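Local coordinates for protein uracil-dna glycosylase (Deinococcus radiodurans, PDB 4UQM) that belongs to the uracil-DNA glycosylase superfamily, built round a parallel beta sheet flanked by helices, and binds DNA, at residues V102-P106 against S107-I111; Q213-F216 against G217-P220; P38-H41 against E42-F46. The protein carries 1 engineered substitution. One frame throughout, in Å; residues are numbered along the deposited sequence. Where two conformers were deposited one is given.

Interaction 1. Residues V102-P106 against S107-I111. With nucleotides of chain C; nucleotides of chain B.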
loop_
_atom_site.group_PDB
_atom_site.type_symbol
_atom_site.label_atom_id
_atom_site.label_comp_id
_atom_site.label_asym_id
_atom_site.label_seq_id
_atom_site.Cartn_x
_atom_site.Cartn_y
_atom_site.Cartn_z
ATOM N N VAL A 102 0.135 -17.636 7.843
ATOM C CA VAL A 102 1.491 -17.153 7.677
ATOM C C VAL A 102 1.937 -16.355 8.902
ATOM O O VAL A 102 1.181 -15.549 9.413
ATOM C CB VAL A 102 1.626 -16.319 6.379
ATOM C CG1 VAL A 102 3.045 -15.773 6.238
ATOM C CG2 VAL A 102 1.242 -17.146 5.162
ATOM N N ARG A 103 3.177 -16.593 9.347
ATOM C CA ARG A 103 3.758 -15.865 10.454
ATOM C C ARG A 103 3.683 -14.343 10.196
ATOM O O ARG A 103 3.971 -13.860 9.089
ATOM C CB ARG A 103 5.225 -16.256 10.635
ATOM C CG ARG A 103 5.930 -15.593 11.842
ATOM C CD ARG A 103 7.400 -15.936 11.940
ATOM N NE ARG A 103 7.632 -17.389 11.862
ATOM C CZ ARG A 103 7.385 -18.307 12.792
ATOM N NH1 ARG A 103 6.857 -17.992 13.973
ATOM N NH2 ARG A 103 7.691 -19.586 12.555
ATOM N N VAL A 104 3.299 -13.584 11.205
ATOM C CA VAL A 104 3.267 -12.121 11.113
ATOM C C VAL A 104 4.685 -11.569 10.966
ATOM O O VAL A 104 5.520 -11.771 11.876
ATOM C CB VAL A 104 2.586 -11.499 12.368
ATOM C CG1 VAL A 104 2.628 -9.983 12.335
ATOM C CG2 VAL A 104 1.127 -11.994 12.432
ATOM N N PRO A 105 4.990 -10.880 9.851
ATOM C CA PRO A 105 6.354 -10.383 9.709
ATOM C C PRO A 105 6.719 -9.238 10.674
ATOM O O PRO A 105 5.830 -8.523 11.196
ATOM C CB PRO A 105 6.370 -9.849 8.264
ATOM C CG PRO A 105 5.310 -10.627 7.564
ATOM C CD PRO A 105 4.235 -10.714 8.601
ATOM N N PRO A 106 8.002 -9.004 10.886
ATOM C CA PRO A 106 8.419 -7.920 11.788
ATOM C C PRO A 106 7.775 -6.560 11.558
ATOM O O PRO A 106 7.414 -5.874 12.534
ATOM C CB PRO A 106 9.955 -7.857 11.596
ATOM C CG PRO A 106 10.284 -9.258 11.188
ATOM C CD PRO A 106 9.142 -9.789 10.377
ATOM N N SER A 107 7.640 -6.119 10.304
ATOM C CA SER A 107 7.020 -4.838 10.072
ATOM C C SER A 107 5.610 -4.779 10.622
ATOM O O SER A 107 5.181 -3.744 11.180
ATOM C CB SER A 107 7.012 -4.508 8.569
ATOM O OG SER A 107 8.360 -4.350 8.066
ATOM N N LEU A 108 4.857 -5.837 10.354
ATOM C CA LEU A 108 3.478 -5.881 10.791
ATOM C C LEU A 108 3.390 -6.048 12.317
ATOM O O LEU A 108 2.505 -5.464 12.951
ATOM C CB LEU A 108 2.688 -6.958 10.047
ATOM C CG LEU A 108 1.164 -6.998 10.311
ATOM C CD1 LEU A 108 0.487 -5.652 10.060
ATOM C CD2 LEU A 108 0.481 -8.115 9.533
ATOM N N ARG A 109 4.320 -6.789 12.919
ATOM C CA ARG A 109 4.399 -6.817 14.390
ATOM C C ARG A 109 4.553 -5.433 14.926
ATOM O O ARG A 109 3.965 -5.107 15.945
ATOM C CB ARG A 109 5.562 -7.652 14.867
ATOM C CG ARG A 109 5.371 -9.085 14.543
ATOM C CD ARG A 109 6.322 -9.964 15.261
ATOM N NE ARG A 109 6.152 -11.248 14.656
ATOM C CZ ARG A 109 5.201 -12.100 14.974
ATOM N NH1 ARG A 109 4.316 -11.842 15.977
ATOM N NH2 ARG A 109 5.182 -13.230 14.305
ATOM N N ASN A 110 5.366 -4.610 14.246
ATOM C CA ASN A 110 5.563 -3.237 14.712
ATOM C C ASN A 110 4.331 -2.379 14.473
ATOM O O ASN A 110 3.989 -1.567 15.329
ATOM C CB ASN A 110 6.794 -2.646 14.049
ATOM C CG ASN A 110 8.076 -3.164 14.659
ATOM O OD1 ASN A 110 8.074 -3.745 15.742
ATOM N ND2 ASN A 110 9.195 -2.902 14.002
ATOM N N ILE A 111 3.663 -2.525 13.333
ATOM C CA ILE A 111 2.388 -1.893 13.117
ATOM C C ILE A 111 1.419 -2.219 14.269
ATOM O O ILE A 111 0.706 -1.338 14.788
ATOM C CB ILE A 111 1.806 -2.262 11.731
ATOM C CG1 ILE A 111 2.551 -1.513 10.615
ATOM C CG2 ILE A 111 0.308 -1.968 11.622
ATOM C CD1 ILE A 111 2.352 -2.164 9.262
ATOM P P DA C 13 9.985 -16.818 17.393
ATOM O OP1 DA C 13 8.537 -16.830 17.274
ATOM O OP2 DA C 13 10.625 -17.328 18.613
ATOM O "O5'" DA C 13 10.430 -17.686 16.140
ATOM C "C5'" DA C 13 10.402 -17.170 14.818
ATOM C "C4'" DA C 13 11.463 -17.866 14.012
ATOM O "O4'" DA C 13 12.719 -17.262 14.376
ATOM C "C3'" DA C 13 11.598 -19.354 14.330
ATOM O "O3'" DA C 13 11.704 -20.177 13.158
ATOM C "C2'" DA C 13 12.800 -19.402 15.265
ATOM C "C1'" DA C 13 13.644 -18.246 14.774
ATOM N N9 DA C 13 14.523 -17.643 15.777
ATOM C C8 DA C 13 14.158 -17.267 17.040
ATOM N N7 DA C 13 15.120 -16.709 17.725
ATOM C C5 DA C 13 16.204 -16.744 16.864
ATOM C C6 DA C 13 17.528 -16.319 17.001
ATOM N N6 DA C 13 18.011 -15.772 18.114
ATOM N N1 DA C 13 18.357 -16.493 15.955
ATOM C C2 DA C 13 17.866 -17.028 14.836
ATOM N N3 DA C 13 16.643 -17.477 14.587
ATOM C C4 DA C 13 15.844 -17.286 15.648
ATOM P P DA B 8 15.078 -11.471 5.488
ATOM O OP1 DA B 8 14.892 -12.918 5.215
ATOM O OP2 DA B 8 15.504 -10.496 4.444
ATOM O "O5'" DA B 8 13.914 -10.862 6.392
ATOM C "C5'" DA B 8 13.848 -9.443 6.492
ATOM C "C4'" DA B 8 13.052 -9.025 7.704
ATOM O "O4'" DA B 8 13.865 -9.130 8.897
ATOM C "C3'" DA B 8 12.610 -7.570 7.618
ATOM O "O3'" DA B 8 11.324 -7.379 8.189
ATOM C "C2'" DA B 8 13.630 -6.818 8.441
ATOM C "C1'" DA B 8 14.113 -7.847 9.449
ATOM N N9 DA B 8 15.545 -7.736 9.732
ATOM C C8 DA B 8 16.144 -7.745 10.968
ATOM N N7 DA B 8 17.442 -7.572 10.926
ATOM C C5 DA B 8 17.716 -7.419 9.574
ATOM C C6 DA B 8 18.911 -7.177 8.872
ATOM N N6 DA B 8 20.107 -7.073 9.462
ATOM N N1 DA B 8 18.843 -7.082 7.526
ATOM C C2 DA B 8 17.641 -7.171 6.938
ATOM N N3 DA B 8 16.448 -7.386 7.491
ATOM C C4 DA B 8 16.555 -7.499 8.828
HETATM O O HOH W 1 3.128 -14.903 13.826
HETATM O O HOH W 2 9.181 -6.566 14.772
#

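Interaction 2. Residues Q213-F216 against G217-P220. With nucleotides of chain B.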
loop_
_atom_site.group_PDB
_atom_site.type_symbol
_atom_site.label_atom_id
_atom_site.label_comp_id
_atom_site.label_asym_id
_atom_site.label_seq_id
_atom_site.Cartn_x
_atom_site.Cartn_y
_atom_site.Cartn_z
ATOM N N GLN A 213 12.758 3.051 15.054
ATOM C CA GLN A 213 12.891 4.279 15.841
ATOM C C GLN A 213 12.235 5.504 15.175
ATOM O O GLN A 213 11.893 6.471 15.860
ATOM C CB GLN A 213 14.364 4.592 16.118
ATOM C CG GLN A 213 15.213 4.963 14.895
ATOM C CD GLN A 213 16.661 5.249 15.222
ATOM O OE1 GLN A 213 17.563 4.841 14.495
ATOM N NE2 GLN A 213 16.894 5.943 16.309
ATOM N N TYR A 214 12.107 5.456 13.840
ATOM C CA TYR A 214 11.485 6.536 13.061
ATOM C C TYR A 214 9.969 6.365 12.852
ATOM O O TYR A 214 9.335 7.185 12.198
ATOM C CB TYR A 214 12.194 6.678 11.736
ATOM C CG TYR A 214 13.663 6.955 11.823
ATOM C CD1 TYR A 214 14.120 8.220 12.179
ATOM C CD2 TYR A 214 14.605 5.988 11.495
ATOM C CE1 TYR A 214 15.494 8.494 12.260
ATOM C CE2 TYR A 214 15.959 6.244 11.578
ATOM C CZ TYR A 214 16.412 7.493 11.931
ATOM O OH TYR A 214 17.785 7.765 11.967
ATOM N N PHE A 215 9.432 5.254 13.359
ATOM C CA PHE A 215 8.011 4.890 13.225
ATOM C C PHE A 215 7.246 4.910 14.555
ATOM O O PHE A 215 6.151 5.484 14.640
ATOM C CB PHE A 215 7.921 3.491 12.603
ATOM C CG PHE A 215 6.523 2.922 12.595
ATOM C CD1 PHE A 215 5.587 3.380 11.686
ATOM C CD2 PHE A 215 6.134 1.920 13.491
ATOM C CE1 PHE A 215 4.292 2.857 11.662
ATOM C CE2 PHE A 215 4.826 1.416 13.509
ATOM C CZ PHE A 215 3.931 1.897 12.591
ATOM N N PHE A 216 7.831 4.295 15.591
ATOM C CA PHE A 216 7.136 4.246 16.870
ATOM C C PHE A 216 6.836 5.627 17.411
ATOM O O PHE A 216 7.663 6.521 17.334
ATOM C CB PHE A 216 7.944 3.473 17.878
ATOM C CG PHE A 216 8.015 1.998 17.637
ATOM C CD1 PHE A 216 6.921 1.261 17.144
ATOM C CD2 PHE A 216 9.179 1.333 17.978
ATOM C CE1 PHE A 216 7.023 -0.115 16.972
ATOM C CE2 PHE A 216 9.260 -0.049 17.835
ATOM C CZ PHE A 216 8.197 -0.757 17.309
ATOM N N GLY A 217 5.632 5.775 17.954
ATOM C CA GLY A 217 5.226 7.056 18.595
ATOM C C GLY A 217 4.658 8.094 17.643
ATOM O O GLY A 217 4.214 9.189 18.072
ATOM N N THR A 218 4.553 7.761 16.351
ATOM C CA THR A 218 4.062 8.716 15.387
ATOM C C THR A 218 2.520 8.741 15.292
ATOM O O THR A 218 1.952 9.646 14.668
ATOM C CB THR A 218 4.670 8.472 14.002
ATOM O OG1 THR A 218 4.398 7.131 13.576
ATOM C CG2 THR A 218 6.195 8.725 14.075
ATOM N N ARG A 219 1.855 7.779 15.930
ATOM C CA ARG A 219 0.368 7.795 16.054
ATOM C C ARG A 219 -0.393 8.022 14.766
ATOM O O ARG A 219 -1.292 8.828 14.721
ATOM C CB ARG A 219 -0.015 8.861 17.081
ATOM C CG ARG A 219 0.552 8.547 18.452
ATOM C CD ARG A 219 -0.200 9.264 19.581
ATOM N NE ARG A 219 -1.504 8.610 19.769
ATOM C CZ ARG A 219 -2.506 8.971 20.551
ATOM N NH1 ARG A 219 -2.428 10.015 21.362
ATOM N NH2 ARG A 219 -3.615 8.240 20.521
ATOM N N PRO A 220 -0.075 7.268 13.718
ATOM C CA PRO A 220 -0.692 7.574 12.434
ATOM C C PRO A 220 -2.190 7.171 12.407
ATOM O O PRO A 220 -2.966 7.707 11.631
ATOM C CB PRO A 220 0.141 6.748 11.467
ATOM C CG PRO A 220 0.607 5.580 12.277
ATOM C CD PRO A 220 0.892 6.152 13.622
ATOM P P DT B 11 13.072 4.392 5.993
ATOM O OP1 DT B 11 11.960 4.980 6.764
ATOM O OP2 DT B 11 13.063 4.527 4.505
ATOM O "O5'" DT B 11 14.422 5.101 6.500
ATOM C "C5'" DT B 11 14.482 5.565 7.867
ATOM C "C4'" DT B 11 15.770 6.346 8.002
ATOM O "O4'" DT B 11 16.904 5.435 7.960
ATOM C "C3'" DT B 11 15.988 7.359 6.874
ATOM O "O3'" DT B 11 16.780 8.405 7.423
ATOM C "C2'" DT B 11 16.999 6.673 5.981
ATOM C "C1'" DT B 11 17.820 5.930 7.037
ATOM N N1 DT B 11 18.683 4.839 6.563
ATOM C C2 DT B 11 19.913 4.702 7.169
ATOM O O2 DT B 11 20.255 5.368 8.129
ATOM N N3 DT B 11 20.701 3.715 6.641
ATOM C C4 DT B 11 20.390 2.875 5.579
ATOM O O4 DT B 11 21.185 2.016 5.223
ATOM C C5 DT B 11 19.097 3.082 4.988
ATOM C C7 DT B 11 18.678 2.214 3.839
ATOM C C6 DT B 11 18.314 4.037 5.502
ATOM P P DC B 12 16.379 9.887 7.321
ATOM O OP1 DC B 12 15.274 10.086 8.152
ATOM O OP2 DC B 12 16.454 10.297 5.967
ATOM O "O5'" DC B 12 17.591 10.602 8.060
ATOM C "C5'" DC B 12 17.919 10.243 9.374
ATOM C "C4'" DC B 12 19.420 10.142 9.465
ATOM O "O4'" DC B 12 19.813 8.923 8.829
ATOM C "C3'" DC B 12 20.154 11.237 8.700
ATOM O "O3'" DC B 12 20.676 12.279 9.513
ATOM C "C2'" DC B 12 21.328 10.525 8.076
ATOM C "C1'" DC B 12 21.145 9.068 8.397
ATOM N N1 DC B 12 21.332 8.222 7.227
ATOM C C2 DC B 12 22.517 7.501 7.098
ATOM O O2 DC B 12 23.377 7.601 7.976
ATOM N N3 DC B 12 22.671 6.681 6.043
ATOM C C4 DC B 12 21.716 6.595 5.119
ATOM N N4 DC B 12 21.916 5.778 4.093
ATOM C C5 DC B 12 20.514 7.345 5.209
ATOM C C6 DC B 12 20.365 8.138 6.269
#

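Interaction 3. Residues P38-H41 against E42-F46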
loop_
_atom_site.group_PDB
_atom_site.type_symbol
_atom_site.label_atom_id
_atom_site.label_comp_id
_atom_site.label_asym_id
_atom_site.label_seq_id
_atom_site.Cartn_x
_atom_site.Cartn_y
_atom_site.Cartn_z
ATOM N N PRO A 38 4.696 4.004 -22.999
ATOM C CA PRO A 38 5.989 3.362 -23.195
ATOM C C PRO A 38 6.728 2.938 -21.900
ATOM O O PRO A 38 7.251 1.801 -21.860
ATOM C CB PRO A 38 6.758 4.389 -24.026
ATOM C CG PRO A 38 5.711 5.125 -24.773
ATOM C CD PRO A 38 4.560 5.220 -23.828
ATOM N N TYR A 39 6.753 3.771 -20.848
ATOM C CA TYR A 39 7.482 3.379 -19.639
ATOM C C TYR A 39 6.916 2.081 -19.044
ATOM O O TYR A 39 7.639 1.286 -18.444
ATOM C CB TYR A 39 7.488 4.478 -18.544
ATOM C CG TYR A 39 6.243 4.497 -17.678
ATOM C CD1 TYR A 39 6.142 3.683 -16.546
ATOM C CD2 TYR A 39 5.149 5.339 -17.998
ATOM C CE1 TYR A 39 5.028 3.635 -15.757
ATOM C CE2 TYR A 39 4.012 5.305 -17.206
ATOM C CZ TYR A 39 3.948 4.423 -16.121
ATOM O OH TYR A 39 2.853 4.392 -15.345
ATOM N N PHE A 40 5.615 1.869 -19.193
ATOM C CA PHE A 40 4.967 0.727 -18.595
ATOM C C PHE A 40 5.243 -0.529 -19.408
ATOM O O PHE A 40 5.406 -1.635 -18.852
ATOM C CB PHE A 40 3.460 0.993 -18.429
ATOM C CG PHE A 40 2.766 -0.031 -17.619
ATOM C CD1 PHE A 40 2.735 0.055 -16.226
ATOM C CD2 PHE A 40 2.159 -1.099 -18.218
ATOM C CE1 PHE A 40 2.101 -0.922 -15.489
ATOM C CE2 PHE A 40 1.560 -2.067 -17.465
ATOM C CZ PHE A 40 1.536 -1.993 -16.109
ATOM N N HIS A 41 5.336 -0.362 -20.716
ATOM C CA HIS A 41 5.744 -1.460 -21.572
ATOM C C HIS A 41 7.173 -1.891 -21.194
ATOM O O HIS A 41 7.469 -3.059 -21.114
ATOM C CB HIS A 41 5.696 -1.035 -23.057
ATOM C CG HIS A 41 6.087 -2.122 -24.007
ATOM N ND1 HIS A 41 5.152 -2.937 -24.614
ATOM C CD2 HIS A 41 7.291 -2.491 -24.514
ATOM C CE1 HIS A 41 5.769 -3.795 -25.406
ATOM N NE2 HIS A 41 7.068 -3.535 -25.370
ATOM N N GLU A 42 8.059 -0.916 -21.008
ATOM C CA GLU A 42 9.455 -1.207 -20.623
ATOM C C GLU A 42 9.544 -1.850 -19.239
ATOM O O GLU A 42 10.303 -2.808 -19.061
ATOM C CB GLU A 42 10.345 0.035 -20.692
ATOM C CG GLU A 42 10.564 0.584 -22.101
ATOM C CD GLU A 42 11.059 -0.433 -23.124
ATOM O OE1 GLU A 42 11.921 -1.260 -22.790
ATOM O OE2 GLU A 42 10.592 -0.422 -24.289
ATOM N N LEU A 43 8.775 -1.332 -18.293
ATOM C CA LEU A 43 8.699 -1.959 -16.970
ATOM C C LEU A 43 8.217 -3.412 -17.093
ATOM O O LEU A 43 8.824 -4.326 -16.534
ATOM C CB LEU A 43 7.717 -1.192 -16.102
ATOM C CG LEU A 43 7.268 -1.837 -14.771
ATOM C CD1 LEU A 43 8.443 -1.976 -13.822
ATOM C CD2 LEU A 43 6.130 -1.031 -14.193
ATOM N N THR A 44 7.160 -3.626 -17.875
ATOM C CA THR A 44 6.616 -4.988 -18.052
ATOM C C THR A 44 7.659 -5.947 -18.651
ATOM O O THR A 44 7.856 -7.083 -18.187
ATOM C CB THR A 44 5.334 -4.924 -18.883
ATOM O OG1 THR A 44 4.345 -4.189 -18.155
ATOM C CG2 THR A 44 4.803 -6.304 -19.188
ATOM N N ASP A 45 8.399 -5.457 -19.641
ATOM C CA ASP A 45 9.406 -6.305 -20.299
ATOM C C ASP A 45 10.509 -6.656 -19.315
ATOM O O ASP A 45 11.005 -7.781 -19.295
ATOM C CB ASP A 45 10.030 -5.617 -21.516
ATOM C CG ASP A 45 9.131 -5.609 -22.719
ATOM O OD1 ASP A 45 8.142 -6.371 -22.797
ATOM O OD2 ASP A 45 9.441 -4.810 -23.591
ATOM N N PHE A 46 10.901 -5.688 -18.490
ATOM C CA PHE A 46 11.928 -5.965 -17.474
ATOM C C PHE A 46 11.432 -6.994 -16.467
ATOM O O PHE A 46 12.156 -7.903 -16.094
ATOM C CB PHE A 46 12.316 -4.638 -16.783
ATOM C CG PHE A 46 13.107 -4.800 -15.484
ATOM C CD1 PHE A 46 14.419 -5.243 -15.503
ATOM C CD2 PHE A 46 12.477 -4.613 -14.271
ATOM C CE1 PHE A 46 15.136 -5.389 -14.257
ATOM C CE2 PHE A 46 13.177 -4.752 -13.038
ATOM C CZ PHE A 46 14.482 -5.176 -13.084
#

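Interaction 1. Residues V102-P106 against S107-I111
Pro105 O takes the amide of Arg109 in the shortest direct bond between the two segments. Arg109 N stands 2.9 Å from Pro105 O, and the N-H points almost straight at the oxygen (167°). Pro105 is the N-cap, so this is the first full turn of the helix. Pro106 O continues the pattern and receives Asn110 N at 3.0 Å.

Arg109 was modelled in two conformers. In one of them its chain runs extended from CG to NE, back over the preceding loop. There Val104 CB lies over one face of its guanidinium, toward the rim. Val104 CG1, set anti to its own backbone N (176°), meets Arg109 CG at 3.6 Å and also packs on Leu108. In the same conformer, water 1 accepts from both Val104 N and Arg109 NH2, at 2.9 and 2.7 Å respectively.

Arg103 turns to the nucleic acid. C5' of DA13 of chain C lies over one face of its guanidinium, 3.7 Å from Arg103 NH1. Pro106 CG reaches O3' of DA8 of chain B, also at 3.7 Å. The Val-Pro-Pro-Ser run matches the proline-rich loop of this family, which contacts the DNA backbone in relatives. The loop follows strand 77-81 and leads into helix 106-118, where Asn110 bonds Pro207 O and Glu212 of the loop after strand 200-204.

Interaction 2. Residues Q213-F216 against G217-P220
Thr218 holds Phe215 O with two donors. The hydroxyl is the closer: Thr218 OG1 gives its proton to Phe215 O at 2.6 Å and lies in the carbonyl plane. The amide bond is longer, with Thr218 N 3.3 Å from Phe215 O and tilted out of that plane. The hydroxyl gets there because chi1 of Thr218 is 57°, which puts OG1 between the backbone N and the carbonyl carbon. The methyl, Thr218 CG2, also rests near the same carbonyl, 3.3 Å from Phe215 O.

The amide bond closes a type II beta turn from Phe215 to Thr218. Gly217 fills its third position with a positive phi of 86°. The turn lies in the loop between strand 200-204 and helix 220-230. It comes soon after the His-Pro-Ser-Pro-Leu segment of the family, whose leucine inserts into the DNA in relatives.

Glu114 of helix 106-118 meets an amide inside the turn and one just after it. Its OE1 accepts from Gly217 N and its OE2 from Arg219 N, so one carboxylate serves two amides. Thr218 O accepts from Lys223 NZ, and Pro220 O from Thr224 OG1. Arg219 is the N-cap residue before helix 220-230, and its NE forms a salt bridge with Asp118.

The Phe215 ring makes an edge-to-face pair with Trp183 and also touches Glu114. Tyr214 packs on the DNA. Its CE2 lies 3.6 Å from C4' of DT11 of chain B. Tyr214 OH lies equally close, 3.6 Å, to C5' of DC12 of chain B, so the side chain touches two successive nucleotides of the strand.

Interaction 3. Residues P38-H41 against E42-F46
Residues 38-41 and 42-46 form the first turns of helix 38-53, and every amide from Glu42 to Asp45 bonds four residues back. Glu42 N reaches Pro38 O at 3.0 Å, and Leu43 N reaches Tyr39 O at 2.9 Å. Asp45 N meets His41 O in the same way.

Phe40 O has two donors. Thr44 N lies 2.8 Å from Phe40 O, and Thr44 OG1 lies 2.9 Å from it. They come from opposite faces of the carbonyl plane. The hydroxyl is carried there with OG1 beside its own backbone N (chi1 -64°). This second bond ties the hydroxyl to the helix and fixes its rotation.

The same OG1 lies by the aromatic ring, 3.6 Å from Phe40 CE2. Phe40 CD1, an ortho carbon, packs against Leu43 CD2 at 4.1 Å. Both come to the ring obliquely, from the same side of its plane.

His41 and Asp45 are one turn apart. Asp45 OD1 lies over one face of the imidazole, and ring and carboxylate planes stand 79° apart. Asp45 OD2 is 3.2 Å from His41 NE2, but the angle is too poor for a hydrogen bond.

Tyr39 bonds Glu34 through its hydroxyl and meets His162 edge-to-face. Phe40 makes a like ring pair with Phe35, and Leu43 packs on Trp160.

Phe40 and Leu43 are buried, while Pro38, His41 and Glu42 are exposed. This is the pattern of an amphipathic surface helix, here about 15 Å from the DNA at the nearest atoms, with a threonine hydroxyl bonded back to the carbonyl four residues earlier.

The contacts follow one another along the chain and neither nest nor cross. Each lies within one continuous stretch, so none closes a long loop. Interaction 3 comes first, in helix 38-53. Interaction 1 follows, where the loop after strand 77-81 enters helix 106-118. Interaction 2 is last, in the loop between strand 200-204 and helix 220-230. Interactions 1 and 2 touch: Phe216 CZ packs 3.4 Å from Asn110 OD1, and Phe215 CE2 lies 3.6 Å from Asn110 O. This joins two DNA-contacting loops through helix 106-118. Interaction 3 lies across the chain's centre from interaction 2, with centres about 36 Å apart.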